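Local coordinates for Blr3880 protein (Bradyrhizobium japonicum, PDB 2OOD) that probably catalyses the zinc-dependent hydrolytic deamination of guanine to xanthine and ammonia, a step of purine degradation, at residues Leu309-Ala312 against Thr313-Glu316. Sequence-based numbering, arbitrary orientation.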
loop_
_atom_site.group_PDB
_atom_site.type_symbol
_atom_site.label_atom_id
_atom_site.label_comp_id
_atom_site.label_asym_id
_atom_site.label_seq_id
_atom_site.Cartn_x
_atom_site.Cartn_y
_atom_site.Cartn_z
ATOM N N LEU A 309 16.255 2.335 6.552
ATOM C CA LEU A 309 16.768 2.789 5.272
ATOM C C LEU A 309 17.873 3.833 5.411
ATOM O O LEU A 309 18.878 3.779 4.698
ATOM C CB LEU A 309 15.614 3.348 4.438
ATOM C CG LEU A 309 15.922 3.886 3.041
ATOM C CD1 LEU A 309 16.618 2.814 2.214
ATOM C CD2 LEU A 309 14.629 4.334 2.386
ATOM N N GLY A 310 17.685 4.782 6.323
ATOM C CA GLY A 310 18.679 5.821 6.523
ATOM C C GLY A 310 20.037 5.337 7.010
ATOM O O GLY A 310 21.049 6.005 6.789
ATOM N N ARG A 311 20.068 4.182 7.668
ATOM C CA ARG A 311 21.318 3.634 8.189
ATOM C C ARG A 311 22.093 2.893 7.106
ATOM O O ARG A 311 23.313 3.021 7.010
ATOM C CB ARG A 311 21.040 2.677 9.356
ATOM C CG ARG A 311 22.275 2.243 10.147
ATOM C CD ARG A 311 22.509 3.144 11.359
ATOM N NE ARG A 311 22.891 4.501 10.985
ATOM C CZ ARG A 311 24.077 4.826 10.476
ATOM N NH1 ARG A 311 25.002 3.882 10.290
ATOM N NH2 ARG A 311 24.333 6.089 10.137
ATOM N N ALA A 312 21.381 2.118 6.295
ATOM C CA ALA A 312 22.011 1.363 5.224
ATOM C C ALA A 312 22.611 2.292 4.170
ATOM O O ALA A 312 23.562 1.923 3.484
ATOM C CB ALA A 312 20.995 0.434 4.586
ATOM N N THR A 313 22.056 3.495 4.048
ATOM C CA THR A 313 22.539 4.473 3.078
ATOM C C THR A 313 23.557 5.447 3.660
ATOM O O THR A 313 23.904 6.447 3.034
ATOM C CB THR A 313 21.381 5.284 2.483
ATOM O OG1 THR A 313 20.617 5.879 3.540
ATOM C CG2 THR A 313 20.488 4.389 1.651
ATOM N N ASP A 314 24.026 5.158 4.867
ATOM C CA ASP A 314 25.023 5.990 5.526
ATOM C C ASP A 314 26.270 6.065 4.648
ATOM O O ASP A 314 26.925 5.050 4.411
ATOM C CB ASP A 314 25.377 5.373 6.884
ATOM C CG ASP A 314 26.555 6.056 7.553
ATOM O OD1 ASP A 314 26.977 7.129 7.075
ATOM O OD2 ASP A 314 27.054 5.522 8.564
ATOM N N PRO A 315 26.623 7.267 4.162
ATOM C CA PRO A 315 27.805 7.426 3.306
ATOM C C PRO A 315 29.157 6.987 3.895
ATOM O O PRO A 315 30.089 6.689 3.147
ATOM C CB PRO A 315 27.764 8.907 2.928
ATOM C CG PRO A 315 27.088 9.529 4.082
ATOM C CD PRO A 315 25.977 8.566 4.400
ATOM N N GLU A 316 29.268 6.923 5.219
ATOM C CA GLU A 316 30.521 6.499 5.845
ATOM C C GLU A 316 30.621 4.975 5.845
ATOM O O GLU A 316 31.711 4.411 5.926
ATOM C CB GLU A 316 30.622 7.020 7.291
ATOM C CG GLU A 316 30.467 8.540 7.418
ATOM C CD GLU A 316 30.739 9.068 8.838
ATOM O OE1 GLU A 316 30.209 8.481 9.820
ATOM O OE2 GLU A 316 31.474 10.084 8.967
#
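The side chains of Asp314 and Arg311 run alongside each other in the same direction, and a single carboxylate oxygen takes both amino ends of the guanidinium group. Arg311 NH1 donates to Asp314 OD2 at 3.1 Å in a salt bridge, with OD2 at the edge of the guanidinium and in its plane. A second, weak bond runs from Arg311 NH2 to the same OD2. Both bonds end on OD2, and the two planes are 66° apart, so this is neither a two-oxygen nor a coplanar pairing; NH1 meets OD2 on its anti side. The arginine chain bends at chi2 and chi3, which brings the guanidinium alongside the Asp314 carboxylate. Its NE forms a salt bridge with Glu366. The other carboxylate oxygen, Asp314 OD1, accepts from Glu316 N at 3.0 Å, the donor standing above the carboxylate plane; this is an Asx turn, placed just beyond the short helix 309-312 in the loop that leads to strand 320-323 of the amidohydrolase TIM barrel. Replacing Asp314 with an alanine would probably leave Glu316 N without its turn acceptor and the Arg311 amino groups without this carboxylate. At the helix end, Leu309 O accepts twice: from Thr313 OG1 at 3.0 Å and, over a longer 3.3 Å, from Thr313 N. The two donors arrive from opposite faces of the carbonyl plane, an arrangement allowed by chi1 of 54°, which sets OG1 between the backbone N and the carbonyl carbon. Thr313 is where helical phi/psi is lost, and Asp314 N then bonds to Arg311 O at 3.1 Å, three residues back. Gly310 O, by contrast, is hydrogen-bonded by Arg369 NE of helix 364-369.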